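Local coordinates for protein toll (PDB 4LXR) that binds the cleaved, active form of the cytokine spaetzle through its leucine-rich-repeat ectodomain and signals in dorsal-ventral patterning and antifungal immunity, at residues G216-L221 / H240-T245; L209-F214 / P234-A239; G222-D227 / D246-A251; L165-E170 / F190-K195. All coordinates share one frame; numbering follows the deposited sequence.

Interaction 1 (G216-L221 / H240-T245); sequences GATSVL and HLTNVT. With NAG (2-acetamido-2-deoxy-beta-D-glucopyranose), chain J.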
loop_
_atom_site.group_PDB
_atom_site.type_symbol
_atom_site.label_atom_id
_atom_site.label_comp_id
_atom_site.label_asym_id
_atom_site.label_seq_id
_atom_site.Cartn_x
_atom_site.Cartn_y
_atom_site.Cartn_z
ATOM N N GLY A 216 11.454 -32.653 36.950
ATOM C CA GLY A 216 12.009 -33.599 36.000
ATOM C C GLY A 216 12.060 -33.097 34.562
ATOM O O GLY A 216 12.546 -33.794 33.682
ATOM N N ALA A 217 11.578 -31.883 34.312
ATOM C CA ALA A 217 11.475 -31.387 32.932
ATOM C C ALA A 217 12.720 -30.643 32.431
ATOM O O ALA A 217 12.603 -29.637 31.748
ATOM C CB ALA A 217 10.234 -30.516 32.777
ATOM N N THR A 218 13.905 -31.151 32.758
ATOM C CA THR A 218 15.166 -30.487 32.414
ATOM C C THR A 218 15.504 -30.512 30.930
ATOM O O THR A 218 16.395 -29.803 30.482
ATOM C CB THR A 218 16.367 -31.126 33.150
ATOM O OG1 THR A 218 16.323 -32.549 32.975
ATOM C CG2 THR A 218 16.327 -30.797 34.643
ATOM N N SER A 219 14.830 -31.367 30.176
ATOM C CA SER A 219 15.080 -31.437 28.753
ATOM C C SER A 219 14.295 -30.352 28.008
ATOM O O SER A 219 14.591 -30.046 26.848
ATOM C CB SER A 219 14.676 -32.813 28.237
ATOM O OG SER A 219 13.270 -32.993 28.340
ATOM N N VAL A 220 13.299 -29.775 28.673
ATOM C CA VAL A 220 12.310 -28.934 27.987
ATOM C C VAL A 220 12.903 -27.608 27.494
ATOM O O VAL A 220 13.480 -26.853 28.266
ATOM C CB VAL A 220 11.035 -28.704 28.848
ATOM C CG1 VAL A 220 10.109 -27.613 28.222
ATOM C CG2 VAL A 220 10.267 -30.004 29.029
ATOM N N LEU A 221 12.742 -27.335 26.203
ATOM C CA LEU A 221 13.321 -26.146 25.590
ATOM C C LEU A 221 12.257 -25.087 25.356
ATOM O O LEU A 221 12.546 -23.890 25.328
ATOM C CB LEU A 221 14.017 -26.508 24.269
ATOM C CG LEU A 221 15.125 -27.568 24.399
ATOM C CD1 LEU A 221 15.730 -27.851 23.041
ATOM C CD2 LEU A 221 16.196 -27.115 25.369
ATOM N N HIS A 240 12.251 -25.540 37.727
ATOM C CA HIS A 240 12.812 -26.804 37.252
ATOM C C HIS A 240 13.132 -26.802 35.755
ATOM O O HIS A 240 13.832 -27.685 35.270
ATOM C CB HIS A 240 11.868 -27.962 37.587
ATOM C CG HIS A 240 11.846 -28.311 39.039
ATOM N ND1 HIS A 240 10.693 -28.672 39.701
ATOM C CD2 HIS A 240 12.839 -28.364 39.955
ATOM C CE1 HIS A 240 10.977 -28.930 40.966
ATOM N NE2 HIS A 240 12.273 -28.748 41.146
ATOM N N LEU A 241 12.611 -25.817 35.030
ATOM C CA LEU A 241 12.849 -25.709 33.592
ATOM C C LEU A 241 14.178 -25.016 33.334
ATOM O O LEU A 241 14.209 -23.955 32.723
ATOM C CB LEU A 241 11.715 -24.925 32.922
ATOM C CG LEU A 241 10.332 -25.568 33.014
ATOM C CD1 LEU A 241 9.221 -24.628 32.543
ATOM C CD2 LEU A 241 10.295 -26.863 32.215
ATOM N N THR A 242 15.273 -25.611 33.798
ATOM C CA THR A 242 16.564 -24.929 33.771
ATOM C C THR A 242 17.146 -24.749 32.375
ATOM O O THR A 242 17.973 -23.866 32.162
ATOM C CB THR A 242 17.603 -25.621 34.673
ATOM O OG1 THR A 242 17.693 -27.006 34.318
ATOM C CG2 THR A 242 17.193 -25.497 36.133
ATOM N N ASN A 243 16.722 -25.581 31.430
ATOM C CA ASN A 243 17.212 -25.481 30.062
ATOM C C ASN A 243 16.239 -24.803 29.084
ATOM O O ASN A 243 16.485 -24.765 27.874
ATOM C CB ASN A 243 17.609 -26.870 29.546
ATOM C CG ASN A 243 18.853 -27.409 30.233
ATOM O OD1 ASN A 243 19.798 -26.665 30.482
ATOM N ND2 ASN A 243 18.850 -28.703 30.552
ATOM N N VAL A 244 15.130 -24.281 29.598
ATOM C CA VAL A 244 14.131 -23.672 28.719
ATOM C C VAL A 244 14.702 -22.449 27.970
ATOM O O VAL A 244 15.440 -21.647 28.535
ATOM C CB VAL A 244 12.823 -23.330 29.474
ATOM C CG1 VAL A 244 12.995 -22.101 30.403
ATOM C CG2 VAL A 244 11.693 -23.120 28.490
ATOM N N THR A 245 14.411 -22.357 26.678
ATOM C CA THR A 245 14.870 -21.232 25.866
ATOM C C THR A 245 13.728 -20.345 25.351
ATOM O O THR A 245 13.953 -19.192 24.972
ATOM C CB THR A 245 15.680 -21.713 24.664
ATOM O OG1 THR A 245 14.804 -22.378 23.743
ATOM C CG2 THR A 245 16.814 -22.674 25.117
HETATM C C1 NAG J . 19.981 -29.078 31.368
HETATM C C2 NAG J . 21.386 -29.204 30.792
HETATM C C3 NAG J . 22.297 -29.929 31.771
HETATM C C4 NAG J . 22.315 -29.165 33.088
HETATM C C5 NAG J . 20.890 -29.023 33.623
HETATM C C6 NAG J . 20.812 -28.189 34.880
HETATM C C7 NAG J . 21.756 -29.223 28.381
HETATM C C8 NAG J . 21.687 -30.014 27.113
HETATM N N2 NAG J . 21.376 -29.860 29.492
HETATM O O3 NAG J . 23.610 -30.017 31.228
HETATM O O4 NAG J . 23.138 -29.814 34.053
HETATM O O5 NAG J . 20.045 -28.388 32.646
HETATM O O6 NAG J . 19.691 -28.555 35.673
HETATM O O7 NAG J . 22.143 -28.056 28.400
HETATM O O HOH W 1 14.347 -27.037 30.870
#
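The side-chain amide of Asn243 reaches across to the backbone of Thr218, its ND2 donating to Thr218 O at 2.7 Å; the acceptor lies in the amide plane, but the bond is bent, 143° at the hydrogen. This is the turn that leads into the strand in two successive leucine-rich repeats, stacked one coil on the next. The same ND2 carries the N-linked sugar, bonded to C1 of the glycan's GlcNAc, so the nitrogen bearing the sugar also hydrogen-bonds to the neighbouring coil. Thr242 holds the sugar as well: OG1 sits between its backbone N and carbonyl carbon (chi1 54°) and shares a hydrogen bond of 2.9 Å with GlcNAc O6. Where the strands are about to begin, Thr245 N donates to Leu221 O at 2.8 Å. Between these two bonds a water bridges the two turns, giving its protons to Ala217 O and Val220 O and accepting from Asn243 N. In the apolar packing, Leu241 CD2 lies 3.7 Å from Ala217 CB and also meets the side chain of Val220, while Leu221 leans on His109 of a spaetzle chain. Leu221 CD2 comes within 3.4 Å of Asn243 O.

Interaction 2 (L209-F214 / P234-A239); sequences LTKHDF and PHDVFA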
loop_
_atom_site.group_PDB
_atom_site.type_symbol
_atom_site.label_atom_id
_atom_site.label_comp_id
_atom_site.label_asym_id
_atom_site.label_seq_id
_atom_site.Cartn_x
_atom_site.Cartn_y
_atom_site.Cartn_z
ATOM N N LEU A 209 -0.652 -23.492 38.074
ATOM C CA LEU A 209 0.684 -23.996 37.812
ATOM C C LEU A 209 1.598 -23.641 38.975
ATOM O O LEU A 209 1.582 -22.510 39.466
ATOM C CB LEU A 209 1.236 -23.416 36.501
ATOM C CG LEU A 209 0.585 -23.874 35.206
ATOM C CD1 LEU A 209 1.198 -23.099 34.044
ATOM C CD2 LEU A 209 0.727 -25.398 34.992
ATOM N N THR A 210 2.350 -24.637 39.439
ATOM C CA THR A 210 3.361 -24.458 40.470
ATOM C C THR A 210 4.639 -25.176 40.039
ATOM O O THR A 210 4.633 -25.983 39.089
ATOM C CB THR A 210 2.904 -25.004 41.863
ATOM O OG1 THR A 210 2.468 -26.366 41.730
ATOM C CG2 THR A 210 1.761 -24.180 42.425
ATOM N N LYS A 211 5.722 -24.875 40.749
ATOM C CA LYS A 211 7.056 -25.396 40.462
ATOM C C LYS A 211 7.079 -26.918 40.313
ATOM O O LYS A 211 7.655 -27.451 39.366
ATOM C CB LYS A 211 8.013 -24.921 41.560
ATOM C CG LYS A 211 9.306 -25.677 41.704
ATOM C CD LYS A 211 10.130 -25.061 42.848
ATOM C CE LYS A 211 11.296 -25.959 43.258
ATOM N NZ LYS A 211 12.287 -25.272 44.148
ATOM N N HIS A 212 6.400 -27.610 41.214
ATOM C CA HIS A 212 6.361 -29.067 41.192
ATOM C C HIS A 212 5.781 -29.647 39.902
ATOM O O HIS A 212 6.058 -30.801 39.558
ATOM C CB HIS A 212 5.579 -29.599 42.404
ATOM C CG HIS A 212 5.631 -31.092 42.554
ATOM N ND1 HIS A 212 6.786 -31.769 42.883
ATOM C CD2 HIS A 212 4.669 -32.036 42.417
ATOM C CE1 HIS A 212 6.531 -33.064 42.946
ATOM N NE2 HIS A 212 5.254 -33.253 42.668
ATOM N N ASP A 213 4.978 -28.856 39.192
ATOM C CA ASP A 213 4.356 -29.314 37.955
ATOM C C ASP A 213 5.411 -29.687 36.903
ATOM O O ASP A 213 5.180 -30.555 36.049
ATOM C CB ASP A 213 3.377 -28.260 37.394
ATOM C CG ASP A 213 2.034 -28.231 38.132
ATOM O OD1 ASP A 213 1.690 -29.224 38.803
ATOM O OD2 ASP A 213 1.306 -27.215 38.023
ATOM N N PHE A 214 6.574 -29.050 36.971
ATOM C CA PHE A 214 7.604 -29.291 35.965
ATOM C C PHE A 214 8.804 -30.052 36.520
ATOM O O PHE A 214 9.889 -30.028 35.943
ATOM C CB PHE A 214 8.051 -27.973 35.322
ATOM C CG PHE A 214 6.917 -27.178 34.750
ATOM C CD1 PHE A 214 6.315 -27.565 33.569
ATOM C CD2 PHE A 214 6.441 -26.058 35.405
ATOM C CE1 PHE A 214 5.260 -26.839 33.048
ATOM C CE2 PHE A 214 5.392 -25.323 34.878
ATOM C CZ PHE A 214 4.798 -25.718 33.712
ATOM N N PRO A 234 3.321 -18.050 40.571
ATOM C CA PRO A 234 4.302 -18.014 41.664
ATOM C C PRO A 234 5.691 -17.732 41.085
ATOM O O PRO A 234 5.962 -18.131 39.952
ATOM C CB PRO A 234 4.243 -19.434 42.261
ATOM C CG PRO A 234 3.025 -20.091 41.652
ATOM C CD PRO A 234 2.807 -19.407 40.323
ATOM N N HIS A 235 6.551 -17.068 41.849
ATOM C CA HIS A 235 7.863 -16.656 41.365
ATOM C C HIS A 235 8.778 -17.821 40.968
ATOM O O HIS A 235 9.721 -17.648 40.191
ATOM C CB HIS A 235 8.559 -15.808 42.425
ATOM C CG HIS A 235 9.183 -16.609 43.529
ATOM N ND1 HIS A 235 10.449 -17.146 43.436
ATOM C CD2 HIS A 235 8.720 -16.949 44.758
ATOM C CE1 HIS A 235 10.738 -17.787 44.556
ATOM N NE2 HIS A 235 9.704 -17.686 45.373
ATOM N N ASP A 236 8.510 -19.001 41.515
ATOM C CA ASP A 236 9.347 -20.157 41.240
ATOM C C ASP A 236 8.679 -21.203 40.339
ATOM O O ASP A 236 9.137 -22.344 40.285
ATOM C CB ASP A 236 9.821 -20.805 42.565
ATOM C CG ASP A 236 8.664 -21.275 43.449
ATOM O OD1 ASP A 236 7.496 -21.243 43.007
ATOM O OD2 ASP A 236 8.927 -21.697 44.596
ATOM N N VAL A 237 7.611 -20.820 39.631
ATOM C CA VAL A 237 6.869 -21.769 38.798
ATOM C C VAL A 237 7.734 -22.488 37.762
ATOM O O VAL A 237 7.458 -23.638 37.406
ATOM C CB VAL A 237 5.662 -21.113 38.066
ATOM C CG1 VAL A 237 6.121 -20.038 37.067
ATOM C CG2 VAL A 237 4.820 -22.190 37.347
ATOM N N PHE A 238 8.781 -21.813 37.284
ATOM C CA PHE A 238 9.617 -22.350 36.209
ATOM C C PHE A 238 10.979 -22.837 36.730
ATOM O O PHE A 238 11.885 -23.116 35.946
ATOM C CB PHE A 238 9.847 -21.273 35.125
ATOM C CG PHE A 238 8.578 -20.746 34.481
ATOM C CD1 PHE A 238 7.627 -21.610 33.963
ATOM C CD2 PHE A 238 8.356 -19.378 34.379
ATOM C CE1 PHE A 238 6.469 -21.117 33.347
ATOM C CE2 PHE A 238 7.194 -18.873 33.784
ATOM C CZ PHE A 238 6.249 -19.744 33.273
ATOM N N ALA A 239 11.127 -22.931 38.049
ATOM C CA ALA A 239 12.414 -23.290 38.651
ATOM C C ALA A 239 13.059 -24.551 38.087
ATOM O O ALA A 239 14.281 -24.633 37.993
ATOM C CB ALA A 239 12.292 -23.400 40.154
HETATM O O HOH W 2 9.506 -25.665 37.915
HETATM O O HOH W 3 5.406 -22.632 42.678
HETATM O O HOH W 4 11.334 -22.659 45.158
#
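On the side of the coil remote from the strands, a short 3-10 turn of one repeat lies against the beta turns of the next, and Lys211 rests along Asp236 and Ala239. Lys211 CB sits 3.1 Å from Asp236 O. Beyond it the lysine is extended, and with CG anti to the backbone N (chi1 161°) the chain runs past Ala239, CD lying 3.8 Å from Ala239 CB. No direct hydrogen bond crosses the contact; water does that work. One water accepts from Lys211 N and donates to Asp236 OD1 at 2.5 Å, another accepts from Lys211 NZ and donates to Asp236 OD2, and a third donates to both Lys211 O and Val237 O. The second of these links the two charged ends, NZ and OD2 being 4.9 Å apart. With an alanine at Asp236, two bridging waters would probably lose their acceptor on this coil, and the lysine ammonium the carboxylate it reaches through water. In the leucine-rich-repeat solenoid the apolar residues of such segments turn inward, and here Val237 does so: CG2 packs on Leu209 CB at 3.9 Å and on Phe214 CE2 at 4.0 Å. Val237 O lies at the edge of the Phe214 ring, near its plane, 3.3 Å from CD2. Pro234 CD closes on Leu209 O at 3.4 Å.

Interaction 3 (G222-D227 / D246-A251); sequences GIDIHD and DINLSA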
loop_
_atom_site.group_PDB
_atom_site.type_symbol
_atom_site.label_atom_id
_atom_site.label_comp_id
_atom_site.label_asym_id
_atom_site.label_seq_id
_atom_site.Cartn_x
_atom_site.Cartn_y
_atom_site.Cartn_z
ATOM N N GLY A 222 11.020 -25.535 25.182
ATOM C CA GLY A 222 9.925 -24.618 24.915
ATOM C C GLY A 222 8.677 -24.924 25.718
ATOM O O GLY A 222 8.202 -26.070 25.755
ATOM N N ILE A 223 8.146 -23.905 26.381
ATOM C CA ILE A 223 6.844 -24.032 27.021
ATOM C C ILE A 223 5.910 -22.883 26.626
ATOM O O ILE A 223 6.264 -21.692 26.717
ATOM C CB ILE A 223 6.927 -24.150 28.554
ATOM C CG1 ILE A 223 5.513 -24.271 29.126
ATOM C CG2 ILE A 223 7.660 -22.957 29.193
ATOM C CD1 ILE A 223 5.499 -24.425 30.611
ATOM N N ASP A 224 4.718 -23.239 26.175
ATOM C CA ASP A 224 3.795 -22.236 25.692
ATOM C C ASP A 224 2.485 -22.388 26.414
ATOM O O ASP A 224 1.790 -23.359 26.217
ATOM C CB ASP A 224 3.608 -22.370 24.180
ATOM C CG ASP A 224 2.749 -21.258 23.589
ATOM O OD1 ASP A 224 1.932 -20.655 24.320
ATOM O OD2 ASP A 224 2.883 -20.995 22.376
ATOM N N ILE A 225 2.160 -21.400 27.241
ATOM C CA ILE A 225 0.959 -21.420 28.035
ATOM C C ILE A 225 0.118 -20.177 27.786
ATOM O O ILE A 225 -0.601 -19.726 28.676
ATOM C CB ILE A 225 1.258 -21.568 29.562
ATOM C CG1 ILE A 225 2.279 -20.531 30.038
ATOM C CG2 ILE A 225 1.768 -22.975 29.864
ATOM C CD1 ILE A 225 2.570 -20.594 31.558
ATOM N N HIS A 226 0.204 -19.636 26.571
ATOM C CA HIS A 226 -0.634 -18.503 26.211
ATOM C C HIS A 226 -2.122 -18.832 26.279
ATOM O O HIS A 226 -2.509 -19.986 26.124
ATOM C CB HIS A 226 -0.199 -17.839 24.885
ATOM C CG HIS A 226 -0.675 -18.515 23.626
ATOM N ND1 HIS A 226 0.119 -19.370 22.892
ATOM C CD2 HIS A 226 -1.814 -18.360 22.907
ATOM C CE1 HIS A 226 -0.534 -19.766 21.811
ATOM N NE2 HIS A 226 -1.709 -19.164 21.793
ATOM N N ASP A 227 -2.931 -17.816 26.588
ATOM C CA ASP A 227 -4.388 -17.937 26.690
ATOM C C ASP A 227 -4.844 -19.068 27.635
ATOM O O ASP A 227 -5.560 -19.986 27.227
ATOM C CB ASP A 227 -5.018 -18.117 25.296
ATOM C CG ASP A 227 -6.527 -18.232 25.358
ATOM O OD1 ASP A 227 -7.147 -17.532 26.191
ATOM O OD2 ASP A 227 -7.088 -19.047 24.596
ATOM N N ASP A 246 12.513 -20.880 25.291
ATOM C CA ASP A 246 11.373 -20.093 24.805
ATOM C C ASP A 246 10.191 -20.245 25.754
ATOM O O ASP A 246 9.764 -21.361 26.064
ATOM C CB ASP A 246 10.922 -20.507 23.390
ATOM C CG ASP A 246 11.951 -20.169 22.301
ATOM O OD1 ASP A 246 13.140 -20.528 22.446
ATOM O OD2 ASP A 246 11.565 -19.540 21.283
ATOM N N ILE A 247 9.658 -19.111 26.195
ATOM C CA ILE A 247 8.497 -19.090 27.045
ATOM C C ILE A 247 7.437 -18.167 26.470
ATOM O O ILE A 247 7.721 -17.009 26.136
ATOM C CB ILE A 247 8.869 -18.648 28.469
ATOM C CG1 ILE A 247 9.735 -19.719 29.144
ATOM C CG2 ILE A 247 7.626 -18.411 29.274
ATOM C CD1 ILE A 247 10.267 -19.322 30.544
ATOM N N ASN A 248 6.217 -18.683 26.338
ATOM C CA ASN A 248 5.110 -17.854 25.894
ATOM C C ASN A 248 4.028 -17.707 26.962
ATOM O O ASN A 248 3.355 -18.675 27.306
ATOM C CB ASN A 248 4.515 -18.351 24.569
ATOM C CG ASN A 248 3.562 -17.324 23.935
ATOM O OD1 ASN A 248 3.322 -16.262 24.495
ATOM N ND2 ASN A 248 3.043 -17.638 22.756
ATOM N N LEU A 249 3.863 -16.475 27.455
ATOM C CA LEU A 249 2.910 -16.155 28.499
ATOM C C LEU A 249 1.769 -15.278 27.989
ATOM O O LEU A 249 1.041 -14.695 28.800
ATOM C CB LEU A 249 3.605 -15.391 29.620
ATOM C CG LEU A 249 4.812 -16.048 30.302
ATOM C CD1 LEU A 249 5.385 -15.132 31.393
ATOM C CD2 LEU A 249 4.425 -17.398 30.888
ATOM N N SER A 250 1.615 -15.185 26.665
ATOM C CA SER A 250 0.694 -14.223 26.053
ATOM C C SER A 250 -0.780 -14.489 26.376
ATOM O O SER A 250 -1.151 -15.554 26.861
ATOM C CB SER A 250 0.873 -14.175 24.523
ATOM O OG SER A 250 2.190 -13.810 24.150
ATOM N N ALA A 251 -1.610 -13.491 26.097
ATOM C CA ALA A 251 -3.055 -13.621 26.155
ATOM C C ALA A 251 -3.546 -14.164 27.489
ATOM O O ALA A 251 -4.485 -14.942 27.541
ATOM C CB ALA A 251 -3.566 -14.473 24.982
HETATM O O HOH W 5 -6.857 -15.842 28.801
#
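Asp224 and Asn248 both swing CG anti to the backbone N (chi1 -175° and -167°), which sets carboxylate and amide side by side, pointing the same way from neighbouring strands. These are the parallel strands 222-224 and 246-248 on the concave face of the leucine-rich-repeat solenoid, their axes 4.9 Å apart. Between the two side chains runs only a weak bond, Asn248 ND2 to Asp224 OD2 at 3.4 Å, their planes turned 43° apart. Each group is held more firmly by a residue just after its own strand. Asp224 OD1 takes two bonds from His226, N at 3.0 Å in an Asx turn and ND1 at 2.6 Å on the syn side; Asn248 OD1 repeats the turn with Ser250 N and also accepts from Ser250 OG. The histidine ring is thereby fixed, nearly parallel to the ring of Trp202, which it meets. Asp224 OD2 also accepts from the backbone of Gln62 of one spaetzle chain, while Ala58 of the other packs on His226. On the inner side Ile223 CG2 lies 3.8 Å from Ile247 CG1. Backbone bonds tie the strands throughout and continue past their ends, the last being Asp227 N to Ser250 O at 2.9 Å.

Interaction 4 (L165-E170 / F190-K195); sequences LFDDLE and FGKMPK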
loop_
_atom_site.group_PDB
_atom_site.type_symbol
_atom_site.label_atom_id
_atom_site.label_comp_id
_atom_site.label_asym_id
_atom_site.label_seq_id
_atom_site.Cartn_x
_atom_site.Cartn_y
_atom_site.Cartn_z
ATOM N N LEU A 165 -0.872 -42.328 30.278
ATOM C CA LEU A 165 -0.928 -42.112 28.835
ATOM C C LEU A 165 0.483 -42.023 28.310
ATOM O O LEU A 165 0.771 -42.488 27.202
ATOM C CB LEU A 165 -1.705 -40.835 28.484
ATOM C CG LEU A 165 -1.809 -40.475 26.985
ATOM C CD1 LEU A 165 -2.873 -41.314 26.229
ATOM C CD2 LEU A 165 -2.099 -39.020 26.823
ATOM N N PHE A 166 1.367 -41.471 29.141
ATOM C CA PHE A 166 2.753 -41.216 28.762
ATOM C C PHE A 166 3.739 -42.348 29.009
ATOM O O PHE A 166 4.940 -42.192 28.720
ATOM C CB PHE A 166 3.242 -39.933 29.458
ATOM C CG PHE A 166 2.323 -38.752 29.239
ATOM C CD1 PHE A 166 2.464 -37.951 28.115
ATOM C CD2 PHE A 166 1.305 -38.470 30.135
ATOM C CE1 PHE A 166 1.615 -36.874 27.899
ATOM C CE2 PHE A 166 0.449 -37.401 29.920
ATOM C CZ PHE A 166 0.617 -36.589 28.791
ATOM N N ASP A 167 3.246 -43.483 29.510
ATOM C CA ASP A 167 4.098 -44.628 29.892
ATOM C C ASP A 167 5.118 -45.037 28.816
ATOM O O ASP A 167 6.271 -45.288 29.124
ATOM C CB ASP A 167 3.232 -45.862 30.261
ATOM C CG ASP A 167 2.858 -45.924 31.756
ATOM O OD1 ASP A 167 3.053 -44.916 32.464
ATOM O OD2 ASP A 167 2.362 -46.985 32.219
ATOM N N ASP A 168 4.701 -45.099 27.550
ATOM C CA ASP A 168 5.584 -45.660 26.515
ATOM C C ASP A 168 6.156 -44.618 25.533
ATOM O O ASP A 168 6.719 -44.966 24.482
ATOM C CB ASP A 168 4.844 -46.773 25.764
ATOM C CG ASP A 168 4.449 -47.933 26.682
ATOM O OD1 ASP A 168 5.239 -48.271 27.589
ATOM O OD2 ASP A 168 3.351 -48.490 26.512
ATOM N N LEU A 169 6.035 -43.340 25.881
ATOM C CA LEU A 169 6.412 -42.265 24.950
ATOM C C LEU A 169 7.856 -41.804 25.163
ATOM O O LEU A 169 8.125 -40.624 25.352
ATOM C CB LEU A 169 5.436 -41.102 25.088
ATOM C CG LEU A 169 3.977 -41.551 24.999
ATOM C CD1 LEU A 169 3.038 -40.358 25.057
ATOM C CD2 LEU A 169 3.742 -42.377 23.743
ATOM N N GLU A 170 8.781 -42.751 25.157
ATOM C CA GLU A 170 10.171 -42.465 25.503
ATOM C C GLU A 170 10.841 -41.638 24.410
ATOM O O GLU A 170 11.850 -40.977 24.650
ATOM C CB GLU A 170 10.953 -43.774 25.703
ATOM C CG GLU A 170 11.013 -44.627 24.438
ATOM C CD GLU A 170 11.417 -46.074 24.708
ATOM O OE1 GLU A 170 11.177 -46.555 25.830
ATOM O OE2 GLU A 170 11.976 -46.727 23.801
ATOM N N PHE A 190 7.203 -36.359 33.140
ATOM C CA PHE A 190 8.427 -35.968 32.446
ATOM C C PHE A 190 9.560 -37.001 32.520
ATOM O O PHE A 190 10.376 -37.117 31.596
ATOM C CB PHE A 190 8.878 -34.608 32.945
ATOM C CG PHE A 190 7.920 -33.509 32.612
ATOM C CD1 PHE A 190 7.806 -33.045 31.306
ATOM C CD2 PHE A 190 7.129 -32.943 33.595
ATOM C CE1 PHE A 190 6.925 -32.032 31.001
ATOM C CE2 PHE A 190 6.243 -31.940 33.300
ATOM C CZ PHE A 190 6.144 -31.475 31.992
ATOM N N GLY A 191 9.588 -37.773 33.600
ATOM C CA GLY A 191 10.532 -38.877 33.716
ATOM C C GLY A 191 10.279 -39.937 32.656
ATOM O O GLY A 191 11.144 -40.751 32.361
ATOM N N LYS A 192 9.084 -39.928 32.072
ATOM C CA LYS A 192 8.743 -40.888 31.021
ATOM C C LYS A 192 9.238 -40.434 29.649
ATOM O O LYS A 192 9.381 -41.248 28.744
ATOM C CB LYS A 192 7.224 -41.095 30.963
ATOM C CG LYS A 192 6.667 -41.921 32.107
ATOM C CD LYS A 192 7.310 -43.312 32.099
ATOM C CE LYS A 192 6.890 -44.171 33.293
ATOM N NZ LYS A 192 7.344 -45.577 33.104
ATOM N N MET A 193 9.467 -39.127 29.500
ATOM C CA MET A 193 9.803 -38.534 28.206
ATOM C C MET A 193 11.084 -37.712 28.332
ATOM O O MET A 193 11.037 -36.476 28.311
ATOM C CB MET A 193 8.651 -37.650 27.701
ATOM C CG MET A 193 7.296 -38.385 27.612
ATOM S SD MET A 193 5.919 -37.286 27.223
ATOM C CE MET A 193 5.793 -36.363 28.767
ATOM N N PRO A 194 12.231 -38.404 28.468
ATOM C CA PRO A 194 13.504 -37.742 28.784
ATOM C C PRO A 194 14.060 -36.931 27.606
ATOM O O PRO A 194 15.018 -36.197 27.804
ATOM C CB PRO A 194 14.435 -38.918 29.152
ATOM C CG PRO A 194 13.883 -40.103 28.389
ATOM C CD PRO A 194 12.377 -39.871 28.303
ATOM N N LYS A 195 13.458 -37.045 26.422
ATOM C CA LYS A 195 13.858 -36.226 25.270
ATOM C C LYS A 195 12.877 -35.090 24.981
ATOM O O LYS A 195 13.051 -34.377 23.999
ATOM C CB LYS A 195 14.010 -37.081 23.990
ATOM C CG LYS A 195 15.006 -38.242 24.113
ATOM C CD LYS A 195 14.819 -39.284 23.004
ATOM C CE LYS A 195 15.088 -38.682 21.641
ATOM N NZ LYS A 195 15.256 -39.705 20.568
HETATM O O HOH W 6 8.619 -44.347 28.603
#
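Met193 and Phe166 meet obliquely: the thioether comes up to the ring near CD1, with SD 3.6 Å from that carbon and 4.8 Å from the ring centroid, 64° off the ring normal. SD makes the Met-aromatic contact; the bend at chi3 (-70°) turns the methyl so that CE also nears CD1. Closer to its backbone the methionine spans Leu169, its CG set 3.3 Å from Leu169 O. Ile175 of the strand between touches both Phe166 and Met193. Cutting Met193 back to an alanine is likely to open a gap beside the Phe166 ring and leave that ring freer to shift. At the surface Lys192 lies alongside Asp167, both side chains pointing the same way. Its CB lies 3.4 Å from Phe166 O. Further out the lysine bends at chi2 (-60°), which brings CD near Asp167 O; its NZ stays 4.4 Å from Asp167 OD1, beyond salt-bridge range. A water donates to Asp167 O at 2.6 Å and to Lys192 O, bridging the two backbones. Glu170 turns elsewhere, to a salt bridge with Arg147. Apolar side chains packed inward and a polar, solvated outer edge thus join LRR 1 to LRR 2 in this leucine-rich-repeat solenoid.

Interactions 1, 2 and 3 lie close together at successive coil junctions, their centres 12 to 14 Å apart: interaction 2 joins LRR 3 to LRR 4, interaction 3 joins LRR 4 to LRR 5, and interaction 1 lies at the turns leading into the strands of interaction 3. His240 of interaction 1 reaches interaction 2 by a probable hydrogen bond from ND1 to Lys211 O (3.3 Å), and Leu221 O probably accepts from Asp246 N of interaction 3 at 3.0 Å. Inside the coils interactions 2 and 3 share a core, Phe214 CZ lying 3.4 Å from Ile223 CD1. Interaction 4 lies earlier; its Phe190 packs on Ala217 and Phe214, whereas its nearest atoms stay about 7 Å from interaction 3. Spaetzle touches interactions 1 and 3 but neither 2 nor 4.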